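Local coordinates for peptidase M42 (Thaumarchaeota archaeon SCGC AB-539-E09, PDB 5DS0), which probably acts as a cobalt-bound M42-family aminopeptidase, removing residues from the N-termini of peptides within a twelve-subunit TET assembly, at residues S6-F17 with F179-E190; Q94-V102 with V110-P118. All coordinates share one frame; numbering follows the deposited sequence.

Contact 1 of 2, residues S6-F17 with F179-E190. With CO (cobalt (II) ion), chain U; CO (cobalt (II) ion), chain T.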
loop_
_atom_site.group_PDB
_atom_site.type_symbol
_atom_site.label_atom_id
_atom_site.label_comp_id
_atom_site.label_asym_id
_atom_site.label_seq_id
_atom_site.Cartn_x
_atom_site.Cartn_y
_atom_site.Cartn_z
ATOM N N SER C 6 -51.612 28.560 1.960
ATOM C CA SER C 6 -50.248 28.360 2.453
ATOM C C SER C 6 -49.659 27.018 2.039
ATOM O O SER C 6 -48.541 26.953 1.547
ATOM C CB SER C 6 -50.192 28.471 3.971
ATOM O OG SER C 6 -49.986 29.801 4.334
HETATM N N MSE C 7 -50.401 25.945 2.279
HETATM C CA MSE C 7 -49.925 24.618 1.931
HETATM C C MSE C 7 -49.848 24.455 0.451
HETATM O O MSE C 7 -48.989 23.718 -0.022
HETATM C CB MSE C 7 -50.798 23.530 2.559
HETATM C CG MSE C 7 -50.501 23.401 4.058
HETATM SE SE MSE C 7 -48.595 22.916 4.447
HETATM C CE MSE C 7 -48.251 24.452 5.658
ATOM N N GLU C 8 -50.740 25.108 -0.291
ATOM C CA GLU C 8 -50.705 25.060 -1.767
ATOM C C GLU C 8 -49.468 25.800 -2.271
ATOM O O GLU C 8 -48.863 25.384 -3.235
ATOM C CB GLU C 8 -51.993 25.641 -2.396
ATOM C CG GLU C 8 -52.327 25.288 -3.906
ATOM C CD GLU C 8 -53.686 25.857 -4.398
ATOM O OE1 GLU C 8 -54.161 26.889 -3.827
ATOM O OE2 GLU C 8 -54.294 25.276 -5.376
ATOM N N LEU C 9 -49.085 26.872 -1.587
ATOM C CA LEU C 9 -47.861 27.572 -1.916
ATOM C C LEU C 9 -46.649 26.698 -1.648
ATOM O O LEU C 9 -45.817 26.510 -2.522
ATOM C CB LEU C 9 -47.735 28.857 -1.116
ATOM C CG LEU C 9 -46.405 29.596 -1.275
ATOM C CD1 LEU C 9 -46.260 30.099 -2.691
ATOM C CD2 LEU C 9 -46.281 30.748 -0.299
HETATM N N MSE C 10 -46.582 26.124 -0.452
HETATM C CA MSE C 10 -45.479 25.230 -0.099
HETATM C C MSE C 10 -45.326 24.173 -1.151
HETATM O O MSE C 10 -44.261 24.009 -1.696
HETATM C CB MSE C 10 -45.637 24.612 1.292
HETATM C CG MSE C 10 -44.272 24.165 1.789
HETATM SE SE MSE C 10 -44.354 23.212 3.526
HETATM C CE MSE C 10 -44.621 24.829 4.617
ATOM N N LYS C 11 -46.393 23.447 -1.447
ATOM C CA LYS C 11 -46.354 22.381 -2.452
ATOM C C LYS C 11 -45.821 22.885 -3.788
ATOM O O LYS C 11 -44.957 22.280 -4.398
ATOM C CB LYS C 11 -47.759 21.785 -2.633
ATOM C CG LYS C 11 -47.858 20.634 -3.611
ATOM C CD LYS C 11 -49.253 20.041 -3.569
ATOM C CE LYS C 11 -49.291 18.587 -4.013
ATOM N NZ LYS C 11 -49.198 18.502 -5.496
ATOM N N THR C 12 -46.355 24.000 -4.234
ATOM C CA THR C 12 -46.013 24.533 -5.531
ATOM C C THR C 12 -44.553 24.942 -5.619
ATOM O O THR C 12 -43.901 24.704 -6.639
ATOM C CB THR C 12 -46.927 25.719 -5.847
ATOM O OG1 THR C 12 -48.264 25.234 -5.889
ATOM C CG2 THR C 12 -46.602 26.336 -7.186
ATOM N N LEU C 13 -44.058 25.565 -4.559
ATOM C CA LEU C 13 -42.643 25.919 -4.457
ATOM C C LEU C 13 -41.713 24.714 -4.521
ATOM O O LEU C 13 -40.802 24.677 -5.336
ATOM C CB LEU C 13 -42.357 26.640 -3.136
ATOM C CG LEU C 13 -42.827 28.084 -2.995
ATOM C CD1 LEU C 13 -42.630 28.529 -1.554
ATOM C CD2 LEU C 13 -42.071 28.982 -3.944
HETATM N N MSE C 14 -41.944 23.736 -3.655
HETATM C CA MSE C 14 -41.080 22.565 -3.597
HETATM C C MSE C 14 -41.159 21.744 -4.862
HETATM O O MSE C 14 -40.244 20.969 -5.142
HETATM C CB MSE C 14 -41.432 21.647 -2.427
HETATM C CG MSE C 14 -41.390 22.284 -1.039
HETATM SE SE MSE C 14 -39.961 23.622 -0.798
HETATM C CE MSE C 14 -40.944 24.857 0.373
ATOM N N GLU C 15 -42.252 21.866 -5.617
ATOM C CA GLU C 15 -42.402 21.105 -6.852
ATOM C C GLU C 15 -41.984 21.880 -8.099
ATOM O O GLU C 15 -41.836 21.301 -9.159
ATOM C CB GLU C 15 -43.834 20.595 -6.995
ATOM C CG GLU C 15 -44.150 19.417 -6.077
ATOM C CD GLU C 15 -45.510 18.801 -6.347
ATOM O OE1 GLU C 15 -46.303 19.428 -7.094
ATOM O OE2 GLU C 15 -45.791 17.697 -5.812
ATOM N N ALA C 16 -41.775 23.184 -7.959
ATOM C CA ALA C 16 -41.368 24.041 -9.076
ATOM C C ALA C 16 -39.997 23.714 -9.601
ATOM O O ALA C 16 -39.134 23.207 -8.880
ATOM C CB ALA C 16 -41.402 25.500 -8.656
ATOM N N PHE C 17 -39.788 24.055 -10.861
ATOM C CA PHE C 17 -38.493 23.919 -11.514
ATOM C C PHE C 17 -37.669 25.187 -11.294
ATOM O O PHE C 17 -38.064 26.257 -11.770
ATOM C CB PHE C 17 -38.728 23.700 -13.007
ATOM C CG PHE C 17 -37.494 23.365 -13.783
ATOM C CD1 PHE C 17 -36.595 24.358 -14.153
ATOM C CD2 PHE C 17 -37.249 22.068 -14.187
ATOM C CE1 PHE C 17 -35.469 24.060 -14.883
ATOM C CE2 PHE C 17 -36.118 21.758 -14.915
ATOM C CZ PHE C 17 -35.223 22.758 -15.260
ATOM N N PHE C 179 -36.277 22.183 -0.194
ATOM C CA PHE C 179 -36.489 22.888 1.063
ATOM C C PHE C 179 -35.390 23.932 1.239
ATOM O O PHE C 179 -35.665 25.026 1.700
ATOM C CB PHE C 179 -36.504 21.941 2.250
ATOM C CG PHE C 179 -37.724 21.073 2.320
ATOM C CD1 PHE C 179 -38.987 21.612 2.179
ATOM C CD2 PHE C 179 -37.610 19.720 2.568
ATOM C CE1 PHE C 179 -40.108 20.814 2.258
ATOM C CE2 PHE C 179 -38.732 18.919 2.648
ATOM C CZ PHE C 179 -39.980 19.467 2.482
ATOM N N ASP C 180 -34.164 23.584 0.862
ATOM C CA ASP C 180 -33.053 24.506 0.837
ATOM C C ASP C 180 -33.118 25.241 -0.482
ATOM O O ASP C 180 -32.737 24.669 -1.500
ATOM C CB ASP C 180 -31.752 23.709 0.940
ATOM C CG ASP C 180 -30.515 24.572 0.891
ATOM O OD1 ASP C 180 -30.617 25.815 1.026
ATOM O OD2 ASP C 180 -29.417 23.989 0.720
ATOM N N ASP C 181 -33.580 26.494 -0.518
ATOM C CA ASP C 181 -34.009 27.268 0.645
ATOM C C ASP C 181 -35.375 27.925 0.388
ATOM O O ASP C 181 -35.626 29.067 0.769
ATOM C CB ASP C 181 -32.949 28.305 0.975
ATOM C CG ASP C 181 -33.221 29.065 2.274
ATOM O OD1 ASP C 181 -33.982 28.575 3.135
ATOM O OD2 ASP C 181 -32.641 30.160 2.411
ATOM N N ARG C 182 -36.265 27.175 -0.251
ATOM C CA ARG C 182 -37.599 27.670 -0.541
ATOM C C ARG C 182 -38.423 27.702 0.726
ATOM O O ARG C 182 -39.350 28.512 0.836
ATOM C CB ARG C 182 -38.264 26.851 -1.642
ATOM C CG ARG C 182 -37.660 27.178 -3.001
ATOM C CD ARG C 182 -38.121 26.266 -4.122
ATOM N NE ARG C 182 -37.192 26.312 -5.244
ATOM C CZ ARG C 182 -37.226 25.497 -6.297
ATOM N NH1 ARG C 182 -38.174 24.578 -6.413
ATOM N NH2 ARG C 182 -36.308 25.609 -7.251
ATOM N N ILE C 183 -38.065 26.878 1.706
ATOM C CA ILE C 183 -38.721 26.959 2.993
ATOM C C ILE C 183 -38.377 28.285 3.665
ATOM O O ILE C 183 -39.225 28.871 4.332
ATOM C CB ILE C 183 -38.391 25.770 3.920
ATOM C CG1 ILE C 183 -39.413 25.673 5.047
ATOM C CG2 ILE C 183 -37.010 25.906 4.525
ATOM C CD1 ILE C 183 -40.827 25.335 4.584
ATOM N N GLY C 184 -37.154 28.772 3.476
ATOM C CA GLY C 184 -36.778 30.098 3.973
ATOM C C GLY C 184 -37.541 31.213 3.269
ATOM O O GLY C 184 -37.992 32.167 3.905
ATOM N N ALA C 185 -37.703 31.081 1.958
ATOM C CA ALA C 185 -38.510 32.016 1.187
ATOM C C ALA C 185 -39.958 31.943 1.634
ATOM O O ALA C 185 -40.631 32.957 1.751
ATOM C CB ALA C 185 -38.418 31.688 -0.284
ATOM N N PHE C 186 -40.429 30.731 1.907
ATOM C CA PHE C 186 -41.781 30.526 2.400
ATOM C C PHE C 186 -42.015 31.271 3.702
ATOM O O PHE C 186 -43.043 31.912 3.872
ATOM C CB PHE C 186 -42.045 29.034 2.600
ATOM C CG PHE C 186 -43.387 28.725 3.203
ATOM C CD1 PHE C 186 -44.503 28.582 2.398
ATOM C CD2 PHE C 186 -43.514 28.541 4.570
ATOM C CE1 PHE C 186 -45.729 28.279 2.945
ATOM C CE2 PHE C 186 -44.735 28.231 5.129
ATOM C CZ PHE C 186 -45.845 28.100 4.316
ATOM N N VAL C 187 -41.058 31.178 4.619
ATOM C CA VAL C 187 -41.164 31.846 5.904
ATOM C C VAL C 187 -41.255 33.354 5.756
ATOM O O VAL C 187 -42.121 33.979 6.347
ATOM C CB VAL C 187 -39.960 31.520 6.789
ATOM C CG1 VAL C 187 -39.918 32.426 8.015
ATOM C CG2 VAL C 187 -40.027 30.073 7.238
ATOM N N LEU C 188 -40.361 33.953 4.980
ATOM C CA LEU C 188 -40.357 35.404 4.873
ATOM C C LEU C 188 -41.609 35.922 4.173
ATOM O O LEU C 188 -42.148 36.964 4.545
ATOM C CB LEU C 188 -39.093 35.918 4.188
ATOM C CG LEU C 188 -38.815 35.554 2.730
ATOM C CD1 LEU C 188 -39.368 36.571 1.740
ATOM C CD2 LEU C 188 -37.311 35.419 2.532
HETATM N N MSE C 189 -42.081 35.186 3.179
HETATM C CA MSE C 189 -43.333 35.534 2.509
HETATM C C MSE C 189 -44.517 35.441 3.439
HETATM O O MSE C 189 -45.389 36.301 3.416
HETATM C CB MSE C 189 -43.553 34.614 1.318
HETATM C CG MSE C 189 -42.680 35.075 0.166
HETATM SE SE MSE C 189 -43.147 34.065 -1.452
HETATM C CE MSE C 189 -42.371 32.309 -1.012
ATOM N N GLU C 190 -44.572 34.392 4.248
ATOM C CA GLU C 190 -45.673 34.224 5.186
ATOM C C GLU C 190 -45.620 35.262 6.282
ATOM O O GLU C 190 -46.657 35.692 6.778
ATOM C CB GLU C 190 -45.665 32.824 5.801
ATOM C CG GLU C 190 -46.176 31.748 4.854
ATOM C CD GLU C 190 -47.636 31.936 4.500
ATOM O OE1 GLU C 190 -48.491 31.576 5.337
ATOM O OE2 GLU C 190 -47.922 32.487 3.416
HETATM CO CO CO U . -27.789 24.658 0.103
HETATM CO CO CO T . -29.062 27.063 1.171
#

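Contact 2 of 2, residues Q94-V102 with V110-P118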
loop_
_atom_site.group_PDB
_atom_site.type_symbol
_atom_site.label_atom_id
_atom_site.label_comp_id
_atom_site.label_asym_id
_atom_site.label_seq_id
_atom_site.Cartn_x
_atom_site.Cartn_y
_atom_site.Cartn_z
ATOM N N GLN C 94 -22.806 9.927 -3.991
ATOM C CA GLN C 94 -23.452 8.691 -3.546
ATOM C C GLN C 94 -24.992 8.712 -3.453
ATOM O O GLN C 94 -25.616 7.650 -3.363
ATOM C CB GLN C 94 -22.842 8.254 -2.233
ATOM C CG GLN C 94 -21.338 8.050 -2.357
ATOM C CD GLN C 94 -20.802 6.999 -1.392
ATOM O OE1 GLN C 94 -21.404 5.932 -1.227
ATOM N NE2 GLN C 94 -19.682 7.294 -0.748
ATOM N N VAL C 95 -25.588 9.905 -3.519
ATOM C CA VAL C 95 -27.056 10.040 -3.584
ATOM C C VAL C 95 -27.628 10.201 -5.003
ATOM O O VAL C 95 -28.819 10.408 -5.147
ATOM C CB VAL C 95 -27.582 11.222 -2.738
ATOM C CG1 VAL C 95 -27.192 11.071 -1.288
ATOM C CG2 VAL C 95 -27.089 12.568 -3.280
ATOM N N LEU C 96 -26.793 10.093 -6.034
ATOM C CA LEU C 96 -27.210 10.384 -7.393
ATOM C C LEU C 96 -27.688 9.185 -8.200
ATOM O O LEU C 96 -28.715 9.264 -8.854
ATOM C CB LEU C 96 -26.072 11.057 -8.152
ATOM C CG LEU C 96 -25.651 12.450 -7.687
ATOM C CD1 LEU C 96 -24.441 12.920 -8.486
ATOM C CD2 LEU C 96 -26.798 13.443 -7.828
ATOM N N LEU C 97 -26.928 8.101 -8.216
ATOM C CA LEU C 97 -27.274 6.945 -9.048
ATOM C C LEU C 97 -28.677 6.435 -8.827
ATOM O O LEU C 97 -29.138 6.284 -7.682
ATOM C CB LEU C 97 -26.317 5.786 -8.814
ATOM C CG LEU C 97 -25.015 5.826 -9.612
ATOM C CD1 LEU C 97 -24.239 4.534 -9.393
ATOM C CD2 LEU C 97 -25.268 6.036 -11.097
ATOM N N GLY C 98 -29.366 6.196 -9.939
ATOM C CA GLY C 98 -30.699 5.601 -9.917
ATOM C C GLY C 98 -31.821 6.589 -9.716
ATOM O O GLY C 98 -32.982 6.188 -9.608
ATOM N N GLN C 99 -31.487 7.880 -9.709
ATOM C CA GLN C 99 -32.453 8.921 -9.368
ATOM C C GLN C 99 -33.116 9.545 -10.592
ATOM O O GLN C 99 -32.498 9.664 -11.633
ATOM C CB GLN C 99 -31.776 10.018 -8.563
ATOM C CG GLN C 99 -31.237 9.563 -7.218
ATOM C CD GLN C 99 -32.279 9.530 -6.119
ATOM O OE1 GLN C 99 -33.449 9.864 -6.322
ATOM N NE2 GLN C 99 -31.852 9.130 -4.941
ATOM N N ARG C 100 -34.385 9.924 -10.445
ATOM C CA ARG C 100 -35.139 10.516 -11.536
ATOM C C ARG C 100 -34.865 11.994 -11.600
ATOM O O ARG C 100 -34.847 12.686 -10.585
ATOM C CB ARG C 100 -36.626 10.332 -11.332
ATOM C CG ARG C 100 -37.101 8.889 -11.299
ATOM C CD ARG C 100 -38.378 8.840 -10.500
ATOM N NE ARG C 100 -39.078 7.561 -10.531
ATOM C CZ ARG C 100 -40.048 7.238 -11.390
ATOM N NH1 ARG C 100 -40.383 8.072 -12.363
ATOM N NH2 ARG C 100 -40.663 6.060 -11.291
ATOM N N VAL C 101 -34.685 12.487 -12.813
ATOM C CA VAL C 101 -34.493 13.899 -13.037
ATOM C C VAL C 101 -35.397 14.326 -14.155
ATOM O O VAL C 101 -35.966 13.497 -14.863
ATOM C CB VAL C 101 -33.035 14.230 -13.413
ATOM C CG1 VAL C 101 -32.099 13.934 -12.242
ATOM C CG2 VAL C 101 -32.590 13.476 -14.663
ATOM N N VAL C 102 -35.513 15.633 -14.318
ATOM C CA VAL C 102 -36.247 16.189 -15.436
ATOM C C VAL C 102 -35.480 17.380 -16.016
ATOM O O VAL C 102 -35.007 18.254 -15.292
ATOM C CB VAL C 102 -37.713 16.533 -15.053
ATOM C CG1 VAL C 102 -37.794 17.293 -13.749
ATOM C CG2 VAL C 102 -38.381 17.336 -16.146
ATOM N N VAL C 110 -38.507 16.914 -20.132
ATOM C CA VAL C 110 -38.084 15.591 -20.564
ATOM C C VAL C 110 -37.540 14.807 -19.375
ATOM O O VAL C 110 -36.608 15.244 -18.715
ATOM C CB VAL C 110 -36.980 15.696 -21.619
ATOM C CG1 VAL C 110 -36.457 14.310 -21.994
ATOM C CG2 VAL C 110 -37.493 16.440 -22.844
ATOM N N HIS C 111 -38.117 13.640 -19.121
ATOM C CA HIS C 111 -37.735 12.851 -17.963
ATOM C C HIS C 111 -36.581 11.940 -18.266
ATOM O O HIS C 111 -36.409 11.494 -19.393
ATOM C CB HIS C 111 -38.916 12.033 -17.475
ATOM C CG HIS C 111 -40.037 12.875 -16.992
ATOM N ND1 HIS C 111 -40.060 13.421 -15.730
ATOM C CD2 HIS C 111 -41.151 13.317 -17.613
ATOM C CE1 HIS C 111 -41.156 14.141 -15.580
ATOM N NE2 HIS C 111 -41.836 14.092 -16.709
ATOM N N GLY C 112 -35.798 11.662 -17.234
ATOM C CA GLY C 112 -34.655 10.778 -17.341
ATOM C C GLY C 112 -34.196 10.220 -16.003
ATOM O O GLY C 112 -34.766 10.527 -14.945
ATOM N N ILE C 113 -33.164 9.390 -16.069
ATOM C CA ILE C 113 -32.658 8.676 -14.925
ATOM C C ILE C 113 -31.156 8.814 -14.896
ATOM O O ILE C 113 -30.507 8.616 -15.907
ATOM C CB ILE C 113 -32.961 7.188 -15.045
ATOM C CG1 ILE C 113 -34.459 6.950 -15.165
ATOM C CG2 ILE C 113 -32.444 6.442 -13.828
ATOM C CD1 ILE C 113 -34.802 5.564 -15.662
ATOM N N ILE C 114 -30.595 9.120 -13.730
ATOM C CA ILE C 114 -29.144 9.169 -13.596
ATOM C C ILE C 114 -28.610 7.741 -13.593
ATOM O O ILE C 114 -29.096 6.879 -12.844
ATOM C CB ILE C 114 -28.717 9.894 -12.323
ATOM C CG1 ILE C 114 -29.209 11.341 -12.359
ATOM C CG2 ILE C 114 -27.208 9.878 -12.198
ATOM C CD1 ILE C 114 -28.918 12.135 -11.096
ATOM N N ALA C 115 -27.639 7.477 -14.454
ATOM C CA ALA C 115 -27.142 6.117 -14.649
ATOM C C ALA C 115 -25.646 6.078 -14.821
ATOM O O ALA C 115 -25.002 7.107 -15.045
ATOM C CB ALA C 115 -27.802 5.492 -15.861
ATOM N N SER C 116 -25.097 4.878 -14.686
ATOM C CA SER C 116 -23.685 4.643 -14.965
ATOM C C SER C 116 -23.542 3.323 -15.686
ATOM O O SER C 116 -24.526 2.629 -15.926
ATOM C CB SER C 116 -22.875 4.604 -13.674
ATOM O OG SER C 116 -23.144 3.425 -12.943
ATOM N N LYS C 117 -22.311 2.974 -16.025
ATOM C CA LYS C 117 -22.027 1.619 -16.467
ATOM C C LYS C 117 -22.382 0.660 -15.338
ATOM O O LYS C 117 -22.009 0.912 -14.190
ATOM C CB LYS C 117 -20.554 1.454 -16.831
ATOM C CG LYS C 117 -20.230 1.877 -18.253
ATOM C CD LYS C 117 -18.741 1.732 -18.542
ATOM C CE LYS C 117 -17.940 2.916 -18.002
ATOM N NZ LYS C 117 -16.489 2.732 -18.249
ATOM N N PRO C 118 -23.104 -0.435 -15.658
ATOM C CA PRO C 118 -23.472 -1.443 -14.655
ATOM C C PRO C 118 -22.239 -2.177 -14.181
ATOM O O PRO C 118 -21.370 -2.438 -14.994
ATOM C CB PRO C 118 -24.396 -2.408 -15.408
ATOM C CG PRO C 118 -24.499 -1.919 -16.815
ATOM C CD PRO C 118 -23.497 -0.831 -17.024
#

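Contact 1 of 2, residues S6-F17 with F179-E190
Phe186 of helix 179-197 drops as a knob among Ser6, Leu9, Met10 and Leu13 of helix 2-15. The two helical segments run nearly antiparallel, at 149°, with their axes 9.6 Å apart. The Phe186 ring reaches helix 2-15 because chi1 (176°) turns CG away from the backbone N, and there the side chain of Met10, modelled as selenomethionine, crosses it at about a right angle. Met10 CE lies over one face, 3.7 Å from the Phe186 ring centroid, a CH-pi contact that suits a flexible, polarisable chain. Glu190 CG covers the opposite face near the rim. Leu13 CD1 and Met189 CE meet tip to tip at 3.8 Å. Met14 crosses the Phe179 ring, its SE approaching CD1 obliquely.

Polar bonds flank this apolar seam. Ser6, whose short side chain puts OG within range, donates from OG to Glu190 OE1 from above the carboxylate plane; Tyr33 and Arg193 also hold that carboxylate. Arg182, extended from CG to NE, gives NH1 to Leu13 O at 2.8 Å and to Ala16 O at 3.0 Å, while NH2 pairs with Glu69. Both oxygens lie at the guanidinium edge, somewhat tilted from its plane, Leu13 O met nearly along its C=O direction and Ala16 O from above its carbonyl plane. The positive charge thus sits at the carbonyl-rich C-terminal end of helix 2-15, probably favoured by the helix dipole.

Contact 2 of 2, residues Q94-V102 with V110-P118
Ile114 leans over the backbone of the turn that leads into strand 100-105, and its branched side chain meets both the turn and the strand. CB lies 3.5 Å from Leu96 O, the carbonyl that accepts the turn bond from Gln99 N. CG2 stays beside that same oxygen. CG1, anti to Ile114's own carbonyl carbon (chi1 -61°), runs between Gln99 O and Val101 CG1, 3.9 Å from the latter. At the tip, CD1 still touches Leu96 O (3.6 Å) and sits 3.8 Å from Val101 CG1, the two side chains crossing at about a right angle, and 4.1 Å from Leu96 CD2. Phe72 of strand 71-77 packs on all three side chains. An alanine in place of Ile114 would probably leave Leu96 and Val101 without the methyl that joins them, opening a gap beside Phe72.

The backbones keep the antiparallel hairpin in register. Ile114 N donates to Gln99 O, and Ile114 O receives Gly98 N; Val101 and Gly112 form a hydrogen-bonded pair. Gly98 suits the turn because of its positive phi, and Gly112 lets Val101 CG2 lie against its backbone; a CB there would point to the same side. On the sheet face of Arg100, Val102 CG2 lies over one face of the His111 ring, which Trp162 also meets. Main-chain bonds thus set the strand alignment of this barrel hairpin, while Ile114, Val101 and Leu96 pack on one side of it, against Phe72.

Contact 2 is nested along the chain inside the long loop that contact 1 closes, and their centres lie 25 Å apart. One packs helices of the catalytic domain; the other belongs to the six-stranded barrel. They touch where Phe17 CE2, just past the first helix, comes within 3.7 Å of Val102 O. Contact 1 is the closer to the active site: its Asp180 bridges the two cobalt ions, of which one site is completed by His66, Glu214 and Glu237, the other by Glu215 and His325. The side chain of Leu96 is about 14 Å from a cobalt ion. Contact 2 instead faces a second subunit, where Arg100 bonds to Ser163 and Pro164 of that neighbouring chain.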